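Long-range contacts in kcn28 (Kitasatospora, PDB 6J31), which is of unknown function but has the GT-B fold of two Rossmann-like domains, its carboxy-terminal one resembling that of the erythromycin biosynthesis protein CIII family: residues V86-Q91 with V108-A113; V10-R15 with V55-A60; V80-A85 with R159-W164; D102-D107 with M118-P123; A113-M118 with S168-I173. One frame throughout, in Å; residues are numbered along the deposited sequence.

Contact 1: V86-Q91 with V108-A113; sequences VGMLPQ and VLAYPA. With BG9 ((2E,2'E)-3,3'-(1,2-phenylene)di(prop-2-enoic acid)), chain I.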
# COMPACT_ATOMS: atom_id res chain seq x y z
N VAL A 86 -7.32 16.76 -12.54
CA VAL A 86 -7.42 17.87 -13.48
C VAL A 86 -6.06 18.54 -13.66
O VAL A 86 -5.68 18.93 -14.77
CB VAL A 86 -8.49 18.87 -13.01
CG1 VAL A 86 -8.42 20.17 -13.79
CG2 VAL A 86 -9.87 18.26 -13.13
N GLY A 87 -5.29 18.67 -12.57
CA GLY A 87 -3.97 19.28 -12.66
C GLY A 87 -2.92 18.38 -13.28
O GLY A 87 -1.97 18.86 -13.90
N MET A 88 -3.02 17.07 -13.04
CA MET A 88 -1.98 16.15 -13.50
C MET A 88 -1.96 16.02 -15.02
O MET A 88 -0.88 16.04 -15.63
CB MET A 88 -2.18 14.78 -12.85
CG MET A 88 -1.01 13.83 -13.05
SD MET A 88 -1.38 12.15 -12.49
CE MET A 88 -1.78 12.42 -10.76
N LEU A 89 -3.13 15.89 -15.64
CA LEU A 89 -3.17 15.56 -17.06
C LEU A 89 -2.46 16.57 -17.94
O LEU A 89 -1.63 16.15 -18.78
CB LEU A 89 -4.63 15.36 -17.48
CG LEU A 89 -4.88 15.10 -18.96
CD1 LEU A 89 -4.12 13.87 -19.42
CD2 LEU A 89 -6.38 14.91 -19.17
N PRO A 90 -2.68 17.89 -17.82
CA PRO A 90 -1.93 18.82 -18.69
C PRO A 90 -0.44 18.78 -18.44
O PRO A 90 0.35 18.96 -19.38
CB PRO A 90 -2.54 20.18 -18.35
CG PRO A 90 -3.16 20.02 -17.02
CD PRO A 90 -3.61 18.60 -16.93
N GLN A 91 -0.02 18.58 -17.19
CA GLN A 91 1.41 18.48 -16.92
C GLN A 91 2.01 17.25 -17.57
O GLN A 91 3.08 17.32 -18.19
CB GLN A 91 1.66 18.47 -15.42
CG GLN A 91 1.20 19.73 -14.74
CD GLN A 91 1.52 19.73 -13.27
OE1 GLN A 91 2.68 19.83 -12.89
NE2 GLN A 91 0.49 19.64 -12.44
N VAL A 108 -2.60 3.53 -9.08
CA VAL A 108 -4.06 3.64 -9.07
C VAL A 108 -4.50 5.10 -9.06
O VAL A 108 -5.48 5.47 -9.71
CB VAL A 108 -4.65 2.89 -7.86
CG1 VAL A 108 -6.17 2.90 -7.90
CG2 VAL A 108 -4.15 1.47 -7.82
N LEU A 109 -3.78 5.95 -8.33
CA LEU A 109 -4.14 7.36 -8.23
C LEU A 109 -3.57 8.19 -9.37
O LEU A 109 -3.84 9.40 -9.43
CB LEU A 109 -3.67 7.93 -6.88
CG LEU A 109 -4.28 7.31 -5.62
CD1 LEU A 109 -3.79 8.01 -4.37
CD2 LEU A 109 -5.79 7.36 -5.68
N ALA A 110 -2.83 7.58 -10.29
CA ALA A 110 -2.26 8.28 -11.44
C ALA A 110 -3.00 7.93 -12.73
O ALA A 110 -2.42 7.95 -13.82
CB ALA A 110 -0.77 7.96 -11.57
N TYR A 111 -4.29 7.65 -12.61
CA TYR A 111 -5.14 7.30 -13.74
C TYR A 111 -5.24 8.38 -14.83
O TYR A 111 -5.62 8.04 -15.95
CB TYR A 111 -6.55 6.93 -13.25
CG TYR A 111 -7.21 8.00 -12.42
CD1 TYR A 111 -8.00 8.98 -13.01
CD2 TYR A 111 -7.03 8.04 -11.05
CE1 TYR A 111 -8.61 9.97 -12.25
CE2 TYR A 111 -7.63 9.02 -10.28
CZ TYR A 111 -8.41 9.98 -10.88
OH TYR A 111 -8.99 10.95 -10.10
N PRO A 112 -4.94 9.67 -14.58
CA PRO A 112 -4.85 10.59 -15.72
C PRO A 112 -3.85 10.15 -16.77
O PRO A 112 -4.00 10.50 -17.94
CB PRO A 112 -4.43 11.92 -15.07
CG PRO A 112 -5.07 11.87 -13.75
CD PRO A 112 -4.92 10.43 -13.31
N ALA A 113 -2.84 9.35 -16.38
CA ALA A 113 -1.94 8.79 -17.38
C ALA A 113 -2.67 7.88 -18.35
O ALA A 113 -2.31 7.83 -19.53
CB ALA A 113 -0.80 8.04 -16.69
C1 BG9 I . -7.24 1.99 -4.29
C2 BG9 I . -8.23 2.87 -3.89
C3 BG9 I . -7.90 4.05 -3.21
C4 BG9 I . -6.55 4.34 -2.95
C5 BG9 I . -5.56 3.45 -3.35
C6 BG9 I . -5.90 2.28 -4.03
C7 BG9 I . -6.15 5.63 -2.21
C8 BG9 I . -5.98 5.65 -0.88
C9 BG9 I . -5.58 6.96 -0.17
C10 BG9 I . -9.03 5.00 -2.78
C11 BG9 I . -10.27 4.51 -2.67
C12 BG9 I . -11.43 5.44 -2.26
O2 BG9 I . -12.42 5.45 -2.90
O3 BG9 I . -6.74 7.67 0.17
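On the pocket that holds (2E,2'E)-3,3'-(1,2-phenylene)di(prop-2-enoic acid), in the N-terminal Rossmann-like domain of this GT-B protein, Met88 and Leu89 of helix 74-96 pack against Leu109, Ala110 and Pro112, where the chain passes from strand 103-107 into helix 112-120. The contact is buried and apolar. Pro112 is its hub: the Met88 chain crosses the pyrrolidine ring at about a right angle, with SD 3.9 Å from Pro112 CG and nearly as near to CB and CD of that ring. Extended through chi1 and chi2, the Met88 chain bends only at chi3 (-59°), which carries the methyl past Pro112 to the backbone, CE lying 3.9 Å from Leu109 O. The same sulfur has Ala110 CB at 4.3 Å. On the next residue, Leu89 CB rests 4.2 Å from Pro112 CB, and Trp164 of helix 152-167 also packs on both Leu89 and Pro112. At the start of segment 108-113 the side chains face the ligand: Val108 CG1 is 3.9 Å from its ring atom C1, and the Leu109 side chain turns from helix 74-96 to the ligand, with CD2 3.9 Å from ligand atom C7.

Contact 2: V10-R15 with V55-A60; sequences VSVPSR and VPYTSA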
# COMPACT_ATOMS: atom_id res chain seq x y z
N VAL A 10 4.10 6.54 -13.84
CA VAL A 10 3.47 7.71 -13.22
C VAL A 10 2.89 7.28 -11.88
O VAL A 10 2.21 6.25 -11.79
CB VAL A 10 2.36 8.31 -14.11
CG1 VAL A 10 1.88 9.64 -13.54
CG2 VAL A 10 2.84 8.47 -15.56
N SER A 11 3.15 8.06 -10.84
CA SER A 11 2.58 7.79 -9.53
C SER A 11 2.34 9.11 -8.82
O SER A 11 2.42 10.19 -9.42
CB SER A 11 3.46 6.85 -8.70
OG SER A 11 2.74 6.41 -7.55
N VAL A 12 2.03 9.02 -7.53
CA VAL A 12 1.69 10.18 -6.72
C VAL A 12 2.60 10.18 -5.49
O VAL A 12 3.17 9.14 -5.13
CB VAL A 12 0.20 10.15 -6.30
CG1 VAL A 12 -0.69 10.07 -7.54
CG2 VAL A 12 -0.07 8.98 -5.37
N PRO A 13 2.74 11.33 -4.83
CA PRO A 13 3.65 11.40 -3.67
C PRO A 13 3.11 10.74 -2.40
O PRO A 13 3.88 10.59 -1.44
CB PRO A 13 3.84 12.91 -3.47
CG PRO A 13 2.58 13.50 -3.99
CD PRO A 13 2.21 12.66 -5.18
N SER A 14 1.83 10.35 -2.35
CA SER A 14 1.29 9.69 -1.17
C SER A 14 2.10 8.43 -0.85
O SER A 14 2.55 7.72 -1.75
CB SER A 14 -0.18 9.34 -1.38
OG SER A 14 -0.93 10.49 -1.73
N ARG A 15 2.26 8.15 0.45
CA ARG A 15 3.31 7.21 0.86
C ARG A 15 3.01 5.77 0.46
O ARG A 15 3.93 5.01 0.17
CB ARG A 15 3.55 7.30 2.37
CG ARG A 15 4.88 6.69 2.77
CD ARG A 15 5.95 7.14 1.76
NE ARG A 15 7.01 6.17 1.52
CZ ARG A 15 6.98 5.23 0.58
NH1 ARG A 15 5.93 5.11 -0.22
NH2 ARG A 15 8.01 4.41 0.44
N VAL A 55 10.51 12.79 -13.91
CA VAL A 55 9.73 13.76 -14.68
C VAL A 55 8.86 14.51 -13.67
O VAL A 55 7.82 13.99 -13.26
CB VAL A 55 8.91 13.08 -15.77
CG1 VAL A 55 8.02 14.08 -16.51
CG2 VAL A 55 9.82 12.35 -16.74
N PRO A 56 9.25 15.70 -13.22
CA PRO A 56 8.51 16.35 -12.14
C PRO A 56 7.20 16.95 -12.61
O PRO A 56 7.09 17.48 -13.71
CB PRO A 56 9.47 17.45 -11.67
CG PRO A 56 10.24 17.81 -12.91
CD PRO A 56 10.42 16.50 -13.66
N TYR A 57 6.18 16.81 -11.77
CA TYR A 57 4.92 17.51 -11.92
C TYR A 57 4.43 17.89 -10.53
O TYR A 57 4.79 17.25 -9.54
CB TYR A 57 3.87 16.67 -12.67
CG TYR A 57 3.17 15.61 -11.84
CD1 TYR A 57 2.07 15.93 -11.05
CD2 TYR A 57 3.61 14.29 -11.84
CE1 TYR A 57 1.44 14.97 -10.28
CE2 TYR A 57 2.98 13.32 -11.08
CZ TYR A 57 1.89 13.67 -10.29
OH TYR A 57 1.25 12.73 -9.52
N THR A 58 3.60 18.92 -10.47
CA THR A 58 3.10 19.44 -9.20
C THR A 58 1.83 18.70 -8.82
O THR A 58 0.82 18.76 -9.54
CB THR A 58 2.86 20.94 -9.28
OG1 THR A 58 4.09 21.61 -9.56
CG2 THR A 58 2.29 21.47 -7.97
N SER A 59 1.88 17.99 -7.70
CA SER A 59 0.73 17.26 -7.19
C SER A 59 -0.17 18.19 -6.40
O SER A 59 0.30 19.09 -5.70
CB SER A 59 1.18 16.10 -6.31
OG SER A 59 0.08 15.48 -5.67
N ALA A 60 -1.48 17.97 -6.52
CA ALA A 60 -2.45 18.66 -5.69
C ALA A 60 -2.82 17.86 -4.45
O ALA A 60 -3.61 18.35 -3.63
CB ALA A 60 -3.72 18.97 -6.50
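A buried contact between two loops, anchored by one side-chain-to-backbone hydrogen bond, joins Tyr57 and Ser59 to Ser11, Val12 and Pro13 near the C-terminal ends of strands 6-10 and 53-56. The phenol supplies the anchor: Tyr57 OH donates to Ser11 O at 2.8 Å. The oxygen lies at the edge of the ring, in its plane, while the hydroxyl sits 21° out of the carbonyl plane, with a C=O...donor angle of 141°. Tyr57 reaches it because CG lies between the backbone N and the carbonyl carbon (chi1 79°), turning the ring inward although the bond to CB runs alongside the opposing loop. Val12 CG1 packs 3.8 Å from the same Tyr57 OH. Both strands belong to the seven-stranded parallel sheet of a Rossmann-like domain, where strand 34-39 separates them; the loops therefore meet beyond the end of that intervening strand, and Ser11 still bonds to Ala38 of it through the backbone. The second point of touch is Ser59 against the proline ring, with Ser59 OG 3.6 Å from Pro13 CD and Ser59 CB 3.8 Å from Pro13 CG. Ser59 OG is hydrogen-bonded to the backbone N of Leu61, with a weak bond to Asp84 OD1. Ser11 turns its side chain from Tyr57, its OG hydrogen-bonding to His17 O.

Contact 3: V80-A85 with R159-W164; sequences VFLDDA and RRFDAW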
# COMPACT_ATOMS: atom_id res chain seq x y z
N VAL A 80 -10.57 16.91 -3.74
CA VAL A 80 -9.12 17.04 -3.79
C VAL A 80 -8.53 16.10 -4.83
O VAL A 80 -7.64 16.48 -5.61
CB VAL A 80 -8.51 16.80 -2.39
CG1 VAL A 80 -7.01 16.56 -2.49
CG2 VAL A 80 -8.81 17.98 -1.48
N PHE A 81 -9.02 14.86 -4.88
CA PHE A 81 -8.53 13.91 -5.88
C PHE A 81 -8.86 14.37 -7.29
O PHE A 81 -8.02 14.31 -8.19
CB PHE A 81 -9.12 12.52 -5.61
CG PHE A 81 -8.42 11.78 -4.51
CD1 PHE A 81 -7.07 11.46 -4.62
CD2 PHE A 81 -9.09 11.41 -3.36
CE1 PHE A 81 -6.42 10.78 -3.61
CE2 PHE A 81 -8.44 10.73 -2.34
CZ PHE A 81 -7.10 10.42 -2.47
N LEU A 82 -10.09 14.86 -7.50
CA LEU A 82 -10.45 15.36 -8.82
C LEU A 82 -9.62 16.58 -9.20
O LEU A 82 -9.25 16.75 -10.37
CB LEU A 82 -11.95 15.69 -8.86
CG LEU A 82 -12.55 16.09 -10.21
CD1 LEU A 82 -12.24 15.05 -11.27
CD2 LEU A 82 -14.04 16.26 -10.08
N ASP A 83 -9.29 17.43 -8.22
CA ASP A 83 -8.39 18.54 -8.47
C ASP A 83 -7.02 18.04 -8.93
O ASP A 83 -6.42 18.61 -9.85
CB ASP A 83 -8.23 19.41 -7.23
CG ASP A 83 -9.46 20.25 -6.94
OD1 ASP A 83 -10.37 20.33 -7.79
OD2 ASP A 83 -9.49 20.87 -5.85
N ASP A 84 -6.52 16.99 -8.29
CA ASP A 84 -5.23 16.43 -8.69
C ASP A 84 -5.29 15.84 -10.09
O ASP A 84 -4.35 16.00 -10.88
CB ASP A 84 -4.77 15.39 -7.67
CG ASP A 84 -3.33 14.94 -7.91
OD1 ASP A 84 -2.43 15.81 -7.92
OD2 ASP A 84 -3.11 13.73 -8.09
N ALA A 85 -6.39 15.15 -10.42
CA ALA A 85 -6.53 14.59 -11.76
C ALA A 85 -6.58 15.69 -12.81
O ALA A 85 -5.95 15.57 -13.87
CB ALA A 85 -7.77 13.70 -11.84
N ARG A 159 -20.69 15.51 -11.60
CA ARG A 159 -20.84 16.27 -12.84
C ARG A 159 -19.50 16.83 -13.30
O ARG A 159 -19.21 16.82 -14.50
CB ARG A 159 -21.86 17.38 -12.64
CG ARG A 159 -23.29 16.90 -12.73
CD ARG A 159 -24.25 18.04 -12.51
NE ARG A 159 -25.63 17.61 -12.71
CZ ARG A 159 -26.18 17.47 -13.91
NH1 ARG A 159 -25.47 17.71 -15.00
NH2 ARG A 159 -27.44 17.06 -14.02
N ARG A 160 -18.69 17.35 -12.38
CA ARG A 160 -17.39 17.87 -12.75
C ARG A 160 -16.49 16.75 -13.26
O ARG A 160 -15.71 16.95 -14.20
CB ARG A 160 -16.75 18.58 -11.56
CG ARG A 160 -15.45 19.29 -11.88
CD ARG A 160 -15.08 20.27 -10.78
NE ARG A 160 -14.55 19.60 -9.60
CZ ARG A 160 -13.30 19.72 -9.17
NH1 ARG A 160 -12.44 20.47 -9.84
NH2 ARG A 160 -12.90 19.08 -8.08
N PHE A 161 -16.58 15.58 -12.64
CA PHE A 161 -15.79 14.43 -13.08
C PHE A 161 -16.15 14.05 -14.51
O PHE A 161 -15.27 13.86 -15.36
CB PHE A 161 -16.01 13.27 -12.10
CG PHE A 161 -14.86 12.31 -12.01
CD1 PHE A 161 -14.11 11.99 -13.12
CD2 PHE A 161 -14.53 11.75 -10.79
CE1 PHE A 161 -13.05 11.11 -13.03
CE2 PHE A 161 -13.46 10.87 -10.68
CZ PHE A 161 -12.72 10.55 -11.80
N ASP A 162 -17.45 13.95 -14.81
CA ASP A 162 -17.88 13.61 -16.16
C ASP A 162 -17.45 14.68 -17.16
O ASP A 162 -17.09 14.37 -18.30
CB ASP A 162 -19.39 13.40 -16.22
CG ASP A 162 -19.83 12.14 -15.52
OD1 ASP A 162 -18.96 11.29 -15.24
OD2 ASP A 162 -21.04 11.99 -15.27
N ALA A 163 -17.51 15.94 -16.75
CA ALA A 163 -17.08 17.02 -17.64
C ALA A 163 -15.59 16.94 -17.93
O ALA A 163 -15.16 17.22 -19.05
CB ALA A 163 -17.43 18.37 -17.02
N TRP A 164 -14.79 16.57 -16.92
CA TRP A 164 -13.35 16.42 -17.15
C TRP A 164 -13.07 15.31 -18.15
O TRP A 164 -12.20 15.45 -19.02
CB TRP A 164 -12.63 16.17 -15.83
CG TRP A 164 -11.17 15.89 -16.02
CD1 TRP A 164 -10.23 16.76 -16.48
CD2 TRP A 164 -10.49 14.67 -15.73
NE1 TRP A 164 -9.00 16.15 -16.51
CE2 TRP A 164 -9.14 14.86 -16.05
CE3 TRP A 164 -10.89 13.43 -15.23
CZ2 TRP A 164 -8.18 13.86 -15.90
CZ3 TRP A 164 -9.95 12.43 -15.08
CH2 TRP A 164 -8.61 12.66 -15.41
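Leu82 is the apolar centre of this helix pair, its two methyls meeting Phe161 and Arg160. Leu82 CD1 sits over one face of the Phe161 ring, 4.0 Å from the centroid and 15° off the normal, a CH-pi contact. CD2 of Leu82 approaches the Arg160 side chain, 3.4 Å from NE. One turn along, Ala85 CB makes a second CH-pi contact, 4.1 Å from the centroid of the Trp164 six-membered ring and 23° off its normal. Arg160 and Leu82 slide past each other in opposite directions, the bend at chi3 turning the guanidinium so that Leu82 CD2 lies over one face and Asp83 OD1 at its edge. At the polar edge Arg160 grips Asp83 end-on, both terminal nitrogens bonding to a single carboxylate oxygen: NH2 lies 2.8 Å and NH1 2.9 Å from Asp83 OD1. That oxygen lies near the guanidinium plane, but the carboxylate is turned 74° from it. Asp79 adds a long, weak ion pair to Arg160 NH2. The axes of segments 80-85 and 159-164 run nearly parallel, 10.9 Å apart at closest approach, placing helix 152-167 beside helix 74-96, which carries the ligand-pocket residue Phe81: a layer of helices on the N-terminal domain of a GT-B fold.

Contact 4: D102-D107 with M118-P123; sequences DVFLYD and MNWGIP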
# COMPACT_ATOMS: atom_id res chain seq x y z
N ASP A 102 6.50 4.13 -25.10
CA ASP A 102 5.91 2.93 -25.69
C ASP A 102 4.77 2.39 -24.84
O ASP A 102 3.86 1.74 -25.36
CB ASP A 102 6.98 1.87 -25.90
CG ASP A 102 8.00 2.28 -26.93
OD1 ASP A 102 7.58 2.66 -28.04
OD2 ASP A 102 9.22 2.23 -26.64
N VAL A 103 4.82 2.61 -23.53
CA VAL A 103 3.77 2.16 -22.63
C VAL A 103 3.75 3.09 -21.42
O VAL A 103 4.78 3.60 -20.99
CB VAL A 103 3.97 0.68 -22.23
CG1 VAL A 103 5.30 0.50 -21.53
CG2 VAL A 103 2.83 0.20 -21.35
N PHE A 104 2.55 3.30 -20.89
CA PHE A 104 2.35 4.06 -19.66
C PHE A 104 2.06 3.09 -18.52
O PHE A 104 1.09 2.33 -18.58
CB PHE A 104 1.18 5.04 -19.81
CG PHE A 104 1.58 6.39 -20.31
CD1 PHE A 104 2.29 7.27 -19.51
CD2 PHE A 104 1.22 6.80 -21.59
CE1 PHE A 104 2.65 8.52 -19.97
CE2 PHE A 104 1.57 8.06 -22.05
CZ PHE A 104 2.29 8.91 -21.24
N LEU A 105 2.90 3.12 -17.49
CA LEU A 105 2.62 2.45 -16.23
C LEU A 105 2.14 3.49 -15.24
O LEU A 105 2.73 4.57 -15.15
CB LEU A 105 3.87 1.76 -15.67
CG LEU A 105 4.66 0.78 -16.54
CD1 LEU A 105 5.77 0.13 -15.71
CD2 LEU A 105 3.76 -0.26 -17.19
N TYR A 106 1.06 3.20 -14.52
CA TYR A 106 0.52 4.20 -13.61
C TYR A 106 -0.04 3.57 -12.34
O TYR A 106 -0.75 2.57 -12.39
CB TYR A 106 -0.56 5.04 -14.31
CG TYR A 106 -1.80 4.27 -14.71
CD1 TYR A 106 -1.82 3.50 -15.87
CD2 TYR A 106 -2.95 4.32 -13.94
CE1 TYR A 106 -2.95 2.80 -16.24
CE2 TYR A 106 -4.08 3.63 -14.31
CZ TYR A 106 -4.08 2.87 -15.45
OH TYR A 106 -5.22 2.18 -15.80
N ASP A 107 0.27 4.21 -11.22
CA ASP A 107 -0.35 3.87 -9.95
C ASP A 107 -1.86 4.13 -10.02
O ASP A 107 -2.34 4.86 -10.89
CB ASP A 107 0.29 4.69 -8.83
CG ASP A 107 -0.40 4.53 -7.51
OD1 ASP A 107 -0.16 3.51 -6.83
OD2 ASP A 107 -1.24 5.39 -7.18
N MET A 118 -4.93 6.89 -23.72
CA MET A 118 -6.05 6.74 -24.65
C MET A 118 -6.00 7.78 -25.76
O MET A 118 -6.28 7.47 -26.92
CB MET A 118 -7.36 6.81 -23.87
CG MET A 118 -7.65 5.54 -23.07
SD MET A 118 -8.89 5.76 -21.78
CE MET A 118 -10.39 5.64 -22.75
N ASN A 119 -5.63 9.02 -25.42
CA ASN A 119 -5.53 10.08 -26.43
C ASN A 119 -4.50 9.73 -27.51
O ASN A 119 -4.72 10.00 -28.69
CB ASN A 119 -5.16 11.41 -25.77
CG ASN A 119 -6.30 12.02 -24.96
OD1 ASN A 119 -7.46 11.66 -25.12
ND2 ASN A 119 -5.96 12.96 -24.09
N TRP A 120 -3.37 9.15 -27.11
CA TRP A 120 -2.24 8.92 -28.01
C TRP A 120 -2.17 7.50 -28.55
O TRP A 120 -1.20 7.17 -29.24
CB TRP A 120 -0.93 9.26 -27.30
CG TRP A 120 -0.77 10.71 -26.97
CD1 TRP A 120 -1.50 11.75 -27.46
CD2 TRP A 120 0.22 11.28 -26.11
NE1 TRP A 120 -1.03 12.94 -26.95
CE2 TRP A 120 0.03 12.67 -26.12
CE3 TRP A 120 1.25 10.75 -25.33
CZ2 TRP A 120 0.83 13.54 -25.37
CZ3 TRP A 120 2.04 11.61 -24.59
CH2 TRP A 120 1.82 12.99 -24.61
N GLY A 121 -3.17 6.67 -28.27
CA GLY A 121 -3.14 5.29 -28.73
C GLY A 121 -1.95 4.51 -28.20
O GLY A 121 -1.37 3.69 -28.94
N ILE A 122 -1.60 4.72 -26.94
CA ILE A 122 -0.47 4.03 -26.32
C ILE A 122 -1.06 3.07 -25.29
O ILE A 122 -2.01 3.44 -24.58
CB ILE A 122 0.50 5.04 -25.69
CG1 ILE A 122 0.99 6.04 -26.74
CG2 ILE A 122 1.72 4.35 -25.08
CD1 ILE A 122 1.88 7.12 -26.19
N PRO A 123 -0.56 1.84 -25.19
CA PRO A 123 -1.05 0.93 -24.15
C PRO A 123 -0.66 1.40 -22.76
O PRO A 123 0.38 2.04 -22.56
CB PRO A 123 -0.38 -0.41 -24.49
CG PRO A 123 0.75 -0.08 -25.40
CD PRO A 123 0.41 1.20 -26.10
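The Phe104 ring meets the Trp120 indole with its edge turned to that side chain: Trp120 CE3 lies near the plane of the Phe104 ring, 4.3 Å from CE2. The contact belongs to a beta-alpha-beta unit of the Rossmann-like sheet, strand 103-107, helix 112-120 and strand 124-128, and lies where the helix ends and the chain returns to the sheet. Ile122 CD1 comes obliquely to the same Phe104 CE2, also at 4.3 Å. Outside the two segments Tyr96 packs edge-to-face with Phe104, and Arg100 forms a cation-pi pair with Trp120. Gly121, with positive phi (60°), closes the helix in a Schellman motif, and the chain then delivers Ile122 and Pro123 to the start of strand 103-107, the touching parts running 81° apart. Ile122 CG2 comes within 3.4 Å of Asp102 O, and the pyrrolidine ring covers that carbonyl oxygen too, with Pro123 CD 3.6 Å from Asp102 O. Parallel pairing with the next strand is opened by the backbone: Phe104 N donates to Pro123 O at 3.0 Å, nearly straight at 169° and in the carbonyl plane. Pro123 O also receives a CA-H...O contact from Val103 CA, and Val103 CG2 touches it at 3.3 Å.

Contact 5: A113-M118 with S168-I173; sequences ARVLAM and SGVPGI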
# COMPACT_ATOMS: atom_id res chain seq x y z
N ALA A 113 -2.84 9.35 -16.38
CA ALA A 113 -1.94 8.79 -17.38
C ALA A 113 -2.67 7.88 -18.35
O ALA A 113 -2.31 7.83 -19.53
CB ALA A 113 -0.80 8.04 -16.69
N ARG A 114 -3.70 7.16 -17.89
CA ARG A 114 -4.48 6.34 -18.81
C ARG A 114 -5.25 7.21 -19.80
O ARG A 114 -5.32 6.88 -20.99
CB ARG A 114 -5.44 5.44 -18.04
CG ARG A 114 -6.35 4.63 -18.94
CD ARG A 114 -7.40 3.87 -18.15
NE ARG A 114 -8.20 3.01 -19.01
CZ ARG A 114 -9.28 2.33 -18.62
NH1 ARG A 114 -9.71 2.42 -17.37
NH2 ARG A 114 -9.92 1.57 -19.49
N VAL A 115 -5.81 8.33 -19.33
CA VAL A 115 -6.50 9.24 -20.23
C VAL A 115 -5.53 9.72 -21.31
O VAL A 115 -5.87 9.75 -22.50
CB VAL A 115 -7.09 10.43 -19.45
CG1 VAL A 115 -7.70 11.46 -20.40
CG2 VAL A 115 -8.11 9.95 -18.43
N LEU A 116 -4.31 10.05 -20.90
CA LEU A 116 -3.29 10.45 -21.86
C LEU A 116 -2.97 9.31 -22.82
O LEU A 116 -2.85 9.52 -24.03
CB LEU A 116 -2.04 10.89 -21.08
CG LEU A 116 -1.13 11.98 -21.63
CD1 LEU A 116 0.33 11.74 -21.28
CD2 LEU A 116 -1.33 12.21 -23.12
N ALA A 117 -2.86 8.09 -22.29
CA ALA A 117 -2.56 6.94 -23.14
C ALA A 117 -3.68 6.70 -24.14
O ALA A 117 -3.42 6.32 -25.29
CB ALA A 117 -2.33 5.70 -22.27
N MET A 118 -4.93 6.89 -23.72
CA MET A 118 -6.05 6.74 -24.65
C MET A 118 -6.00 7.78 -25.76
O MET A 118 -6.28 7.47 -26.92
CB MET A 118 -7.36 6.81 -23.87
CG MET A 118 -7.65 5.54 -23.07
SD MET A 118 -8.89 5.76 -21.78
CE MET A 118 -10.39 5.64 -22.75
N SER A 168 -11.47 16.02 -21.73
CA SER A 168 -10.17 15.40 -21.95
C SER A 168 -10.18 14.39 -23.09
O SER A 168 -9.17 13.72 -23.33
CB SER A 168 -9.68 14.71 -20.67
OG SER A 168 -9.80 15.56 -19.55
N GLY A 169 -11.30 14.26 -23.79
CA GLY A 169 -11.36 13.41 -24.95
C GLY A 169 -11.68 11.96 -24.68
O GLY A 169 -11.39 11.11 -25.53
N VAL A 170 -12.26 11.64 -23.53
CA VAL A 170 -12.66 10.27 -23.23
C VAL A 170 -14.11 10.25 -22.74
O VAL A 170 -14.38 9.73 -21.65
CB VAL A 170 -11.71 9.62 -22.20
CG1 VAL A 170 -10.36 9.34 -22.83
CG2 VAL A 170 -11.54 10.51 -20.97
N PRO A 171 -15.07 10.77 -23.51
CA PRO A 171 -16.46 10.75 -23.03
C PRO A 171 -17.07 9.36 -22.99
O PRO A 171 -18.01 9.14 -22.21
CB PRO A 171 -17.19 11.64 -24.05
CG PRO A 171 -16.41 11.46 -25.30
CD PRO A 171 -14.97 11.33 -24.87
N GLY A 172 -16.57 8.42 -23.79
CA GLY A 172 -17.14 7.08 -23.86
C GLY A 172 -16.91 6.21 -22.64
O GLY A 172 -17.46 5.10 -22.61
N ILE A 173 -16.13 6.65 -21.66
CA ILE A 173 -15.79 5.82 -20.51
C ILE A 173 -16.40 6.41 -19.25
O ILE A 173 -16.43 7.64 -19.07
CB ILE A 173 -14.26 5.65 -20.37
CG1 ILE A 173 -13.94 4.58 -19.33
CG2 ILE A 173 -13.59 6.96 -20.03
CD1 ILE A 173 -12.53 4.05 -19.41
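Apolar contacts dominate where Val115 and Met118 of helix 112-120 meet the loop after helix 152-167. Val170 packs between them with both branches engaged: its CG2 is 4.0 Å from Val115 CG1, and its CG1 is 3.7 Å from Met118 CE. Met118 crosses Val170 at about a right angle, and the bend at chi3 (81°) turns the methyl toward the loop, where Met118 CE also lies 4.3 Å from Ile173 CD1. Beside Val170, Ser168 offers its carbon to the helix, CB standing 3.8 Å from Val115 CG1; its hydroxyl bonds back to Trp164 O. The second kind of contact sets a methyl against a charged plane. Arg114 extends from CG to NE, and Ile173 CD1 sits over one face of its guanidinium, 3.6 Å from NH2 and toward the rim, while Arg114 NH1 makes weak hydrogen bonds to the carbonyl oxygens of Asp177 and Leu181. Backbone geometry presents these groups: Gly169 (phi 86°) ends the preceding helix in a Schellman motif, and a type I turn from Val170 to Ile173 brings both residues round to the same helix. The loop is thus held to helix 112-120 by shape and apolar contact, with no polar bond between the two segments.

How the contacts relate
All five contacts lie in the N-terminal Rossmann-like domain. Along the chain contact 2 closes first; contact 1 and contact 4 cross each other and are both nested inside the loop closed by contact 3, and contact 5 crosses contacts 3 and 4. Helix 74-96 serves contacts 1 and 3, whose centres are 10 Å apart, helix 112-120 serves contacts 1, 4 and 5, and contact 1 joins the two helices. Contacts 2 and 4 adjoin through neighbouring strands 6-10 and 103-107 of one parallel sheet. Contacts 3 and 4, with centres 20 Å apart, do not touch. Contacts 1 and 3 hold residues of the ligand pocket; the others tie the helices and loops to the sheet and to one another.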